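Imine reductase (Bacillus cereus, PDB 4D3D) catalyses the NADPH-dependent, S-selective reduction of the cyclic imine 2-methylpyrroline. Local coordinates at residues 43-48 against 167-172; 73-78 against 93-98; 243-248 against 298-303; 261-266 against 271-276. All blocks are in the same frame, centred on the assembly; numbering follows the deposited sequence.

Interaction 1 (43-48 against 167-172)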
loop_
_atom_site.group_PDB
_atom_site.type_symbol
_atom_site.label_atom_id
_atom_site.label_comp_id
_atom_site.label_asym_id
_atom_site.label_seq_id
_atom_site.Cartn_x
_atom_site.Cartn_y
_atom_site.Cartn_z
ATOM N N TYR B 43 -15.655 -26.299 -24.494
ATOM C CA TYR B 43 -14.482 -26.649 -25.270
ATOM C C TYR B 43 -14.451 -28.130 -25.590
ATOM O O TYR B 43 -13.389 -28.676 -25.968
ATOM C CB TYR B 43 -13.172 -26.126 -24.575
ATOM C CG TYR B 43 -12.976 -24.618 -24.812
ATOM C CD1 TYR B 43 -13.672 -23.682 -24.061
ATOM C CD2 TYR B 43 -12.163 -24.135 -25.851
ATOM C CE1 TYR B 43 -13.554 -22.297 -24.291
ATOM C CE2 TYR B 43 -12.042 -22.758 -26.091
ATOM C CZ TYR B 43 -12.748 -21.845 -25.325
ATOM O OH TYR B 43 -12.625 -20.480 -25.540
ATOM N N GLY B 44 -15.593 -28.816 -25.451
ATOM C CA GLY B 44 -15.665 -30.175 -25.912
ATOM C C GLY B 44 -15.163 -31.269 -24.969
ATOM O O GLY B 44 -14.908 -32.385 -25.409
ATOM N N TYR B 45 -14.955 -30.966 -23.697
ATOM C CA TYR B 45 -14.526 -31.986 -22.758
ATOM C C TYR B 45 -15.695 -32.822 -22.328
ATOM O O TYR B 45 -16.842 -32.348 -22.245
ATOM C CB TYR B 45 -13.930 -31.319 -21.504
ATOM C CG TYR B 45 -12.503 -30.887 -21.705
ATOM C CD1 TYR B 45 -12.197 -29.846 -22.574
ATOM C CD2 TYR B 45 -11.435 -31.575 -21.095
ATOM C CE1 TYR B 45 -10.886 -29.486 -22.835
ATOM C CE2 TYR B 45 -10.113 -31.214 -21.342
ATOM C CZ TYR B 45 -9.832 -30.164 -22.203
ATOM O OH TYR B 45 -8.528 -29.784 -22.475
ATOM N N SER B 46 -15.422 -34.084 -22.062
ATOM C CA SER B 46 -16.332 -34.933 -21.302
ATOM C C SER B 46 -16.094 -34.539 -19.812
ATOM O O SER B 46 -14.959 -34.588 -19.381
ATOM C CB SER B 46 -15.936 -36.384 -21.493
ATOM O OG SER B 46 -16.644 -37.218 -20.585
ATOM N N VAL B 47 -17.142 -34.098 -19.112
ATOM C CA VAL B 47 -17.012 -33.582 -17.748
ATOM C C VAL B 47 -17.853 -34.419 -16.785
ATOM O O VAL B 47 -19.071 -34.449 -16.934
ATOM C CB VAL B 47 -17.415 -32.123 -17.664
ATOM C CG1 VAL B 47 -17.227 -31.544 -16.258
ATOM C CG2 VAL B 47 -16.628 -31.292 -18.653
ATOM N N THR B 48 -17.240 -35.016 -15.752
ATOM C CA THR B 48 -17.978 -35.771 -14.736
ATOM C C THR B 48 -17.996 -34.900 -13.479
ATOM O O THR B 48 -16.966 -34.277 -13.147
ATOM C CB THR B 48 -17.290 -37.079 -14.447
ATOM O OG1 THR B 48 -17.360 -37.908 -15.628
ATOM C CG2 THR B 48 -17.931 -37.768 -13.284
ATOM N N LEU B 167 -5.581 -27.379 -17.856
ATOM C CA LEU B 167 -5.724 -26.257 -16.914
ATOM C C LEU B 167 -5.829 -24.939 -17.678
ATOM O O LEU B 167 -6.555 -24.087 -17.294
ATOM C CB LEU B 167 -4.550 -26.218 -15.890
ATOM C CG LEU B 167 -4.582 -27.445 -14.967
ATOM C CD1 LEU B 167 -3.327 -27.449 -14.110
ATOM C CD2 LEU B 167 -5.850 -27.470 -14.120
ATOM N N GLU B 168 -5.084 -24.801 -18.775
ATOM C CA GLU B 168 -5.090 -23.538 -19.573
ATOM C C GLU B 168 -6.339 -23.311 -20.430
ATOM O O GLU B 168 -6.549 -22.219 -20.968
ATOM C CB GLU B 168 -3.782 -23.443 -20.383
ATOM C CG GLU B 168 -2.609 -23.090 -19.503
ATOM C CD GLU B 168 -1.269 -23.035 -20.196
ATOM O OE1 GLU B 168 -1.168 -23.276 -21.403
ATOM O OE2 GLU B 168 -0.281 -22.779 -19.517
ATOM N N VAL B 169 -7.233 -24.300 -20.490
ATOM C CA VAL B 169 -8.578 -24.036 -20.981
ATOM C C VAL B 169 -9.336 -23.072 -20.041
ATOM O O VAL B 169 -10.157 -22.255 -20.472
ATOM C CB VAL B 169 -9.356 -25.363 -21.093
ATOM C CG1 VAL B 169 -10.811 -25.119 -21.431
ATOM C CG2 VAL B 169 -8.652 -26.289 -22.063
ATOM N N LEU B 170 -9.026 -23.123 -18.742
ATOM C CA LEU B 170 -9.694 -22.276 -17.761
ATOM C C LEU B 170 -9.149 -20.829 -17.691
ATOM O O LEU B 170 -9.930 -19.868 -17.609
ATOM C CB LEU B 170 -9.596 -22.914 -16.355
ATOM C CG LEU B 170 -10.173 -24.326 -16.271
ATOM C CD1 LEU B 170 -10.020 -24.796 -14.841
ATOM C CD2 LEU B 170 -11.643 -24.400 -16.737
ATOM N N THR B 171 -7.839 -20.702 -17.615
ATOM C CA THR B 171 -7.121 -19.429 -17.503
ATOM C C THR B 171 -5.681 -19.620 -17.992
ATOM O O THR B 171 -5.223 -20.764 -18.166
ATOM C CB THR B 171 -7.006 -18.885 -16.023
ATOM O OG1 THR B 171 -6.038 -19.660 -15.290
ATOM C CG2 THR B 171 -8.268 -18.892 -15.260
ATOM N N SER B 172 -4.926 -18.519 -18.181
ATOM C CA SER B 172 -3.481 -18.598 -18.320
ATOM C C SER B 172 -2.851 -19.067 -17.001
ATOM O O SER B 172 -3.471 -18.956 -15.962
ATOM C CB SER B 172 -2.886 -17.265 -18.769
ATOM O OG SER B 172 -3.391 -17.019 -20.072
#

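Interaction 2 (73-78 against 93-98)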
loop_
_atom_site.group_PDB
_atom_site.type_symbol
_atom_site.label_atom_id
_atom_site.label_comp_id
_atom_site.label_asym_id
_atom_site.label_seq_id
_atom_site.Cartn_x
_atom_site.Cartn_y
_atom_site.Cartn_z
ATOM N N GLU B 73 -17.362 -42.835 -7.622
ATOM C CA GLU B 73 -17.587 -42.800 -9.047
ATOM C C GLU B 73 -16.892 -41.609 -9.700
ATOM O O GLU B 73 -16.352 -41.697 -10.846
ATOM C CB GLU B 73 -19.122 -42.780 -9.329
ATOM C CG GLU B 73 -19.815 -44.098 -8.950
ATOM C CD GLU B 73 -21.312 -43.880 -8.955
ATOM O OE1 GLU B 73 -21.780 -43.197 -8.066
ATOM O OE2 GLU B 73 -21.979 -44.273 -9.882
ATOM N N ALA B 74 -16.897 -40.475 -8.994
ATOM C CA ALA B 74 -16.281 -39.283 -9.534
ATOM C C ALA B 74 -14.740 -39.510 -9.678
ATOM O O ALA B 74 -14.152 -39.118 -10.658
ATOM C CB ALA B 74 -16.575 -38.045 -8.652
ATOM N N LEU B 75 -14.116 -40.078 -8.659
ATOM C CA LEU B 75 -12.642 -40.354 -8.703
ATOM C C LEU B 75 -12.342 -41.344 -9.834
ATOM O O LEU B 75 -11.345 -41.223 -10.503
ATOM C CB LEU B 75 -12.202 -40.926 -7.355
ATOM C CG LEU B 75 -12.175 -39.994 -6.131
ATOM C CD1 LEU B 75 -11.825 -40.763 -4.880
ATOM C CD2 LEU B 75 -11.130 -38.907 -6.381
ATOM N N ALA B 76 -13.170 -42.367 -10.001
ATOM C CA ALA B 76 -12.927 -43.414 -11.011
ATOM C C ALA B 76 -12.986 -42.920 -12.441
ATOM O O ALA B 76 -12.357 -43.530 -13.346
ATOM C CB ALA B 76 -13.891 -44.598 -10.807
ATOM N N ALA B 77 -13.762 -41.858 -12.658
ATOM C CA ALA B 77 -14.035 -41.359 -14.009
ATOM C C ALA B 77 -12.814 -40.878 -14.788
ATOM O O ALA B 77 -12.779 -40.934 -16.057
ATOM C CB ALA B 77 -15.086 -40.274 -13.983
ATOM N N ASN B 78 -11.859 -40.267 -14.077
ATOM C CA ASN B 78 -10.777 -39.571 -14.726
ATOM C C ASN B 78 -9.525 -39.569 -13.836
ATOM O O ASN B 78 -9.591 -39.713 -12.584
ATOM C CB ASN B 78 -11.145 -38.082 -15.030
ATOM C CG ASN B 78 -12.204 -37.913 -16.053
ATOM O OD1 ASN B 78 -13.368 -37.562 -15.751
ATOM N ND2 ASN B 78 -11.868 -38.211 -17.265
ATOM N N SER B 93 -12.627 -34.463 4.451
ATOM C CA SER B 93 -13.902 -35.084 4.851
ATOM C C SER B 93 -14.361 -36.062 3.783
ATOM O O SER B 93 -14.866 -37.135 4.067
ATOM C CB SER B 93 -14.931 -33.931 5.078
ATOM O OG SER B 93 -16.215 -34.505 5.409
ATOM N N ILE B 94 -14.303 -35.664 2.530
ATOM C CA ILE B 94 -14.833 -36.514 1.457
ATOM C C ILE B 94 -13.841 -37.599 0.975
ATOM O O ILE B 94 -14.266 -38.668 0.517
ATOM C CB ILE B 94 -15.382 -35.701 0.257
ATOM C CG1 ILE B 94 -14.293 -34.965 -0.462
ATOM C CG2 ILE B 94 -16.509 -34.697 0.644
ATOM C CD1 ILE B 94 -14.680 -34.336 -1.727
ATOM N N LEU B 95 -12.530 -37.329 1.047
ATOM C CA LEU B 95 -11.547 -38.316 0.544
ATOM C C LEU B 95 -10.997 -39.295 1.559
ATOM O O LEU B 95 -10.681 -40.444 1.182
ATOM C CB LEU B 95 -10.367 -37.581 -0.137
ATOM C CG LEU B 95 -10.633 -36.698 -1.321
ATOM C CD1 LEU B 95 -9.344 -36.192 -1.942
ATOM C CD2 LEU B 95 -11.492 -37.391 -2.336
ATOM N N GLU B 96 -10.913 -38.938 2.836
ATOM C CA GLU B 96 -10.342 -39.840 3.879
ATOM C C GLU B 96 -11.067 -41.182 3.869
ATOM O O GLU B 96 -10.397 -42.251 3.922
ATOM C CB GLU B 96 -10.316 -39.223 5.298
ATOM C CG GLU B 96 -9.539 -40.070 6.364
ATOM C CD GLU B 96 -10.339 -41.254 6.899
ATOM O OE1 GLU B 96 -11.594 -41.159 6.891
ATOM O OE2 GLU B 96 -9.720 -42.327 7.217
ATOM N N PRO B 97 -12.426 -41.163 3.750
ATOM C CA PRO B 97 -13.124 -42.463 3.828
ATOM C C PRO B 97 -12.896 -43.328 2.636
ATOM O O PRO B 97 -13.263 -44.526 2.719
ATOM C CB PRO B 97 -14.608 -42.054 3.909
ATOM C CG PRO B 97 -14.559 -40.673 4.585
ATOM C CD PRO B 97 -13.347 -40.027 3.902
ATOM N N VAL B 98 -12.382 -42.764 1.547
ATOM C CA VAL B 98 -12.089 -43.505 0.331
ATOM C C VAL B 98 -10.592 -43.466 -0.036
ATOM O O VAL B 98 -10.235 -43.531 -1.173
ATOM C CB VAL B 98 -12.988 -43.056 -0.831
ATOM C CG1 VAL B 98 -14.441 -43.445 -0.536
ATOM C CG2 VAL B 98 -12.882 -41.581 -1.102
#

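Interaction 3 (243-248 against 298-303)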
loop_
_atom_site.group_PDB
_atom_site.type_symbol
_atom_site.label_atom_id
_atom_site.label_comp_id
_atom_site.label_asym_id
_atom_site.label_seq_id
_atom_site.Cartn_x
_atom_site.Cartn_y
_atom_site.Cartn_z
ATOM N N GLY B 243 20.605 -7.843 2.705
ATOM C CA GLY B 243 20.434 -7.588 4.099
ATOM C C GLY B 243 21.049 -6.243 4.528
ATOM O O GLY B 243 21.398 -6.065 5.699
ATOM N N GLU B 244 21.112 -5.320 3.592
ATOM C CA GLU B 244 21.715 -3.989 3.793
ATOM C C GLU B 244 20.646 -2.904 3.949
ATOM O O GLU B 244 19.822 -2.687 3.056
ATOM C CB GLU B 244 22.634 -3.650 2.626
ATOM C CG GLU B 244 23.922 -4.515 2.599
ATOM C CD GLU B 244 24.769 -4.375 3.882
ATOM O OE1 GLU B 244 25.105 -3.225 4.258
ATOM O OE2 GLU B 244 25.075 -5.404 4.540
ATOM N N HIS B 245 20.769 -2.131 5.029
ATOM C CA HIS B 245 19.852 -1.059 5.355
ATOM C C HIS B 245 20.606 0.267 5.629
ATOM O O HIS B 245 20.323 0.987 6.621
ATOM C CB HIS B 245 19.025 -1.436 6.590
ATOM C CG HIS B 245 18.353 -2.761 6.490
ATOM N ND1 HIS B 245 17.309 -2.987 5.616
ATOM C CD2 HIS B 245 18.551 -3.926 7.159
ATOM C CE1 HIS B 245 16.942 -4.257 5.697
ATOM N NE2 HIS B 245 17.658 -4.853 6.638
ATOM N N PRO B 246 21.512 0.655 4.728
ATOM C CA PRO B 246 22.259 1.905 5.068
ATOM C C PRO B 246 21.377 3.098 5.002
ATOM O O PRO B 246 20.451 3.148 4.174
ATOM C CB PRO B 246 23.310 1.973 3.944
ATOM C CG PRO B 246 22.678 1.281 2.818
ATOM C CD PRO B 246 21.926 0.142 3.409
ATOM N N GLY B 247 21.681 4.116 5.801
ATOM C CA GLY B 247 20.907 5.326 5.759
ATOM C C GLY B 247 21.338 6.368 4.756
ATOM O O GLY B 247 21.233 7.537 5.054
ATOM N N ASP B 248 21.739 5.957 3.559
ATOM C CA ASP B 248 22.276 6.936 2.589
ATOM C C ASP B 248 21.237 7.790 1.871
ATOM O O ASP B 248 21.549 8.912 1.503
ATOM C CB ASP B 248 23.225 6.261 1.621
ATOM C CG ASP B 248 22.584 5.095 0.861
ATOM O OD1 ASP B 248 21.685 4.421 1.389
ATOM O OD2 ASP B 248 23.022 4.830 -0.257
ATOM N N SER B 298 15.031 -1.355 7.423
ATOM C CA SER B 298 15.466 -2.085 8.600
ATOM C C SER B 298 14.260 -2.593 9.415
ATOM O O SER B 298 14.459 -3.509 10.253
ATOM C CB SER B 298 16.387 -1.241 9.505
ATOM O OG SER B 298 15.759 -0.107 10.072
ATOM N N LEU B 299 13.096 -1.988 9.272
ATOM C CA LEU B 299 11.869 -2.491 9.922
ATOM C C LEU B 299 11.457 -3.922 9.533
ATOM O O LEU B 299 10.707 -4.554 10.304
ATOM C CB LEU B 299 10.703 -1.534 9.787
ATOM C CG LEU B 299 10.881 -0.104 10.330
ATOM C CD1 LEU B 299 9.755 0.814 9.969
ATOM C CD2 LEU B 299 11.097 -0.159 11.843
ATOM N N ILE B 300 12.044 -4.457 8.495
ATOM C CA ILE B 300 11.798 -5.860 8.186
ATOM C C ILE B 300 12.307 -6.757 9.320
ATOM O O ILE B 300 11.756 -7.806 9.586
ATOM C CB ILE B 300 12.323 -6.221 6.801
ATOM C CG1 ILE B 300 11.569 -7.481 6.323
ATOM C CG2 ILE B 300 13.773 -6.416 6.830
ATOM C CD1 ILE B 300 11.842 -7.891 4.909
ATOM N N GLU B 301 13.281 -6.262 10.079
ATOM C CA GLU B 301 13.747 -6.986 11.253
ATOM C C GLU B 301 12.739 -7.056 12.345
ATOM O O GLU B 301 12.717 -8.092 13.084
ATOM C CB GLU B 301 15.063 -6.399 11.811
ATOM C CG GLU B 301 16.167 -6.344 10.763
ATOM C CD GLU B 301 16.506 -7.684 10.047
ATOM O OE1 GLU B 301 16.442 -8.751 10.658
ATOM O OE2 GLU B 301 16.851 -7.655 8.851
ATOM N N ILE B 302 11.895 -6.029 12.513
ATOM C CA ILE B 302 10.842 -6.066 13.446
ATOM C C ILE B 302 9.770 -7.099 13.006
ATOM O O ILE B 302 9.265 -7.851 13.849
ATOM C CB ILE B 302 10.202 -4.668 13.636
ATOM C CG1 ILE B 302 11.227 -3.703 14.248
ATOM C CG2 ILE B 302 8.930 -4.747 14.465
ATOM C CD1 ILE B 302 11.745 -4.147 15.595
ATOM N N PHE B 303 9.420 -7.109 11.715
ATOM C CA PHE B 303 8.419 -8.037 11.222
ATOM C C PHE B 303 8.929 -9.496 11.385
ATOM O O PHE B 303 8.133 -10.396 11.680
ATOM C CB PHE B 303 8.062 -7.727 9.804
ATOM C CG PHE B 303 7.299 -6.443 9.610
ATOM C CD1 PHE B 303 6.299 -6.061 10.486
ATOM C CD2 PHE B 303 7.559 -5.584 8.550
ATOM C CE1 PHE B 303 5.586 -4.910 10.303
ATOM C CE2 PHE B 303 6.838 -4.393 8.373
ATOM C CZ PHE B 303 5.821 -4.077 9.219
#

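Interaction 4 (261-266 against 271-276)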
loop_
_atom_site.group_PDB
_atom_site.type_symbol
_atom_site.label_atom_id
_atom_site.label_comp_id
_atom_site.label_asym_id
_atom_site.label_seq_id
_atom_site.Cartn_x
_atom_site.Cartn_y
_atom_site.Cartn_z
ATOM N N HIS B 261 3.661 12.960 12.417
ATOM C CA HIS B 261 2.806 13.986 11.816
ATOM C C HIS B 261 1.534 13.442 11.151
ATOM O O HIS B 261 0.481 14.054 11.202
ATOM C CB HIS B 261 3.571 14.819 10.821
ATOM C CG HIS B 261 4.533 15.708 11.512
ATOM N ND1 HIS B 261 5.653 16.218 10.900
ATOM C CD2 HIS B 261 4.560 16.140 12.804
ATOM C CE1 HIS B 261 6.317 16.955 11.772
ATOM N NE2 HIS B 261 5.640 16.984 12.912
ATOM N N VAL B 262 1.608 12.233 10.561
ATOM C CA VAL B 262 0.394 11.609 10.018
ATOM C C VAL B 262 -0.597 11.278 11.194
ATOM O O VAL B 262 -1.807 11.507 11.065
ATOM C CB VAL B 262 0.741 10.343 9.187
ATOM C CG1 VAL B 262 -0.533 9.542 8.879
ATOM C CG2 VAL B 262 1.486 10.657 7.901
ATOM N N VAL B 263 -0.082 10.701 12.273
ATOM C CA VAL B 263 -0.876 10.420 13.444
ATOM C C VAL B 263 -1.530 11.690 14.015
ATOM O O VAL B 263 -2.732 11.727 14.257
ATOM C CB VAL B 263 -0.057 9.694 14.500
ATOM C CG1 VAL B 263 -0.826 9.602 15.810
ATOM C CG2 VAL B 263 0.314 8.294 13.989
ATOM N N HIS B 264 -0.761 12.768 14.161
ATOM C CA HIS B 264 -1.331 14.001 14.608
ATOM C C HIS B 264 -2.411 14.560 13.714
ATOM O O HIS B 264 -3.389 15.063 14.218
ATOM C CB HIS B 264 -0.180 15.048 14.810
ATOM C CG HIS B 264 0.807 14.669 15.858
ATOM N ND1 HIS B 264 2.093 15.193 15.906
ATOM C CD2 HIS B 264 0.709 13.825 16.901
ATOM C CE1 HIS B 264 2.743 14.666 16.924
ATOM N NE2 HIS B 264 1.914 13.864 17.572
ATOM N N THR B 265 -2.204 14.496 12.386
ATOM C CA THR B 265 -3.109 14.976 11.380
ATOM C C THR B 265 -4.439 14.218 11.544
ATOM O O THR B 265 -5.544 14.788 11.466
ATOM C CB THR B 265 -2.529 14.832 9.976
ATOM O OG1 THR B 265 -1.357 15.663 9.872
ATOM C CG2 THR B 265 -3.517 15.222 8.907
ATOM N N THR B 266 -4.286 12.903 11.749
ATOM C CA THR B 266 -5.457 12.017 11.946
ATOM C C THR B 266 -6.243 12.425 13.184
ATOM O O THR B 266 -7.473 12.579 13.050
ATOM C CB THR B 266 -4.975 10.553 12.061
ATOM O OG1 THR B 266 -4.210 10.171 10.879
ATOM C CG2 THR B 266 -6.199 9.576 12.144
ATOM N N ILE B 271 -10.373 11.479 13.067
ATOM C CA ILE B 271 -10.442 10.152 12.327
ATOM C C ILE B 271 -9.839 9.060 13.224
ATOM O O ILE B 271 -8.970 9.296 14.050
ATOM C CB ILE B 271 -9.714 10.339 10.979
ATOM C CG1 ILE B 271 -10.431 11.393 10.092
ATOM C CG2 ILE B 271 -9.508 9.011 10.199
ATOM C CD1 ILE B 271 -11.937 11.215 10.008
ATOM N N ASP B 272 -10.330 7.822 13.047
ATOM C CA ASP B 272 -9.827 6.677 13.839
ATOM C C ASP B 272 -8.328 6.527 13.675
ATOM O O ASP B 272 -7.807 6.514 12.581
ATOM C CB ASP B 272 -10.502 5.375 13.371
ATOM C CG ASP B 272 -10.224 4.179 14.318
ATOM O OD1 ASP B 272 -10.782 4.144 15.427
ATOM O OD2 ASP B 272 -9.515 3.277 13.881
ATOM N N ILE B 273 -7.678 6.377 14.807
ATOM C CA ILE B 273 -6.222 6.355 14.923
ATOM C C ILE B 273 -5.580 4.955 14.748
ATOM O O ILE B 273 -4.392 4.850 14.615
ATOM C CB ILE B 273 -5.834 6.886 16.333
ATOM C CG1 ILE B 273 -4.501 7.488 16.268
ATOM C CG2 ILE B 273 -5.906 5.867 17.460
ATOM C CD1 ILE B 273 -4.680 8.832 15.611
ATOM N N ALA B 274 -6.360 3.861 14.805
ATOM C CA ALA B 274 -5.741 2.544 14.941
ATOM C C ALA B 274 -4.745 2.206 13.868
ATOM O O ALA B 274 -3.662 1.661 14.213
ATOM C CB ALA B 274 -6.824 1.454 14.942
ATOM N N LEU B 275 -5.048 2.505 12.607
ATOM C CA LEU B 275 -4.173 2.095 11.505
ATOM C C LEU B 275 -2.824 2.841 11.526
ATOM O O LEU B 275 -1.733 2.256 11.602
ATOM C CB LEU B 275 -4.845 2.181 10.154
ATOM C CG LEU B 275 -4.118 1.698 8.912
ATOM C CD1 LEU B 275 -3.782 0.215 9.058
ATOM C CD2 LEU B 275 -4.895 1.932 7.599
ATOM N N PRO B 276 -2.875 4.190 11.516
ATOM C CA PRO B 276 -1.541 4.870 11.635
ATOM C C PRO B 276 -0.838 4.703 12.950
ATOM O O PRO B 276 0.403 4.708 12.979
ATOM C CB PRO B 276 -1.877 6.339 11.315
ATOM C CG PRO B 276 -3.298 6.476 11.764
ATOM C CD PRO B 276 -3.984 5.160 11.343
#

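Interaction 1 (43-48 against 167-172)
Val169 turns its two methyl groups to two tyrosines of the 43-48 segment. Val169 CG1 lies 4.0 Å from Tyr43 CG, and about as far from its CB and CD1, so the methyl meets the root of that side chain and not its phenol end. Val169 CG2 meets the phenol end of Tyr45, 3.5 Å from its OH and 4.0 Å from its CE1. Both rings are approached obliquely. Val169 has CG1 anti to its backbone N (chi1 173°), and this sets one methyl before each tyrosine. The two tyrosines have nearly the same first torsion, with CG beside the backbone N and anti to the carbonyl carbon (chi1 -78° for Tyr43). In both pairs the side chains run past each other in opposite directions. The contact belongs to the Rossmann-type NAD-binding domain, where it joins the end of helix 157-170 to the turn between helix 31-42 and strand 46-50. That turn is a Schellman motif with Gly44 at the C-prime position. Its positive phi lets the chain reverse, placing Tyr43 before the turn and Tyr45 after it. Val169 also packs on Val39 of helix 31-42, and the ring of Tyr45 meets that of Phe40.

Interaction 2 (73-78 against 93-98)
This is a small, buried, purely apolar contact in the nucleotide-binding domain, between helix 71-77 and the end of helix 88-95 with the turn that follows. Leu75, on helix 71-77, faces Leu95 and Val98. One methyl does the touching. Leu75 CD1 lies 4.0 Å from Val98 CG2 and 4.2 Å from Leu95 CD2. Leu75 has its CG beside the backbone N, with an extended chain beyond it (chi2 175°), and this carries the methyl across to the second helix. Val98 CG2 sits between its own backbone N and carbonyl carbon. The side chains of Leu75 and Val98 cross obliquely. Leu95 starts off to the side of the other helix, but CD2, at its end, comes nearer. In the chain, strand 80-83 comes between the two helices; it is parallel to strand 23-27 in the sheet, so the contact spans a helix-strand-helix unit of the Rossmann-type fold. The chain turns after Leu95 through a short 3-10 segment, where Val98 N bonds to Leu95 O at 2.9 Å. This turn brings Val98 round beside Leu95, and both also touch Val71 of helix 71-77. Leu102 packs on Leu75 as well. The backbone O of Leu75 accepts a hydrogen bond from Lys105 NZ.

Interaction 3 (243-248 against 298-303)
His245 ND1 lies against Ser298, 3.3 Å from Ser298 N, but the angle is too poor for a hydrogen bond. His245 ND1 is hydrogen-bonded instead to Thr297 OG1, just before the 298-303 segment, and this bond helps to fix the rotation of the imidazole. The ring lies flat over the start of the segment. Ser298 CA stands 3.6 Å from the centroid of the His245 ring, only 12° off the ring normal, in a CH-pi contact. Ser298 CB adds a contact at 3.9 Å to His245 CG. The imidazole gets there with CG beside the backbone N and anti to the carbonyl carbon (chi1 -52°). Farther along the ring, Ile300 CG2 comes obliquely to His245 CE1, at 4.0 Å. Glu301 OE2 lies at the ring edge, near its plane and 3.7 Å from His245 NE2. The bent Glu301 chain brings its carboxylate there, with its plane turned 65° from the ring. The negative charge may polarise the imidazole weakly. Ser298 OG is held by Ser295 O, while Ile300 packs on Leu205 of the second subunit. The contact thus ties the loop after helix 215-242, a helix that ends in a Schellman motif at Gly243, to the C-terminal helix 300-304 in the all-helical domain of the 6-phosphogluconate dehydrogenase type.

Interaction 4 (261-266 against 271-276)
Thr266 and Val263, on one side of helix 252-268, meet the chain that turns back to start helix 274-288, a short helix-to-helix connection of the all-helical C-terminal domain. Ile271 N donates to Thr266 O at 3.1 Å and closes the turn. Thr266 CG2 points into the returning backbone, 3.4 Å from Ile271 O and 3.5 Å from Asp272 O. The same methyl also packs against Ile271 CB. Ile273 begins to one side but its end comes round, and Ile273 CD1 lies 3.9 Å from Val263 CG1, the two side chains crossing at about a right angle. Val263 CG2 meets Pro276 CB, and Val262 CG1 touches the same carbon from one residue earlier. In the next shell, His203 of helix 182-210 packs on Thr266, Ile271 and Pro276, and its NE2 is hydrogen-bonded to Asp272 O. Asp272 caps the new helix through a weak bond from Ala274 N to OD2, while its OD1 forms a salt bridge with Arg285 of the second subunit. Thr266 itself is fixed by its hydroxyl, anti to the carbonyl carbon (chi1 -57°). Thr266 OG1 donates to Val262 O at 2.8 Å, and Thr266 N reaches that oxygen from the opposite face of its plane.

How the interactions relate
Interactions 1 and 2 lie in the N-terminal NAD-binding domain, and interactions 3 and 4 in the helical C-terminal domain. The two groups are on opposite sides of the chain's centre, with contact centres 46 to 53 Å apart. Within the first domain the centres are 20 Å apart. There, strands 46-50 and 171-175 of interaction 1 belong to one mixed sheet. Segments 73-78 and 93-98 fall between them in the chain, and Thr48 touches Ala77. In the second domain the centres are 24 Å apart, and interaction 4 falls between the segments of interaction 3. Helix 274-288 leads on towards helix 300-304. Both of these contacts also touch the second subunit, so this domain's packing is linked to the dimer.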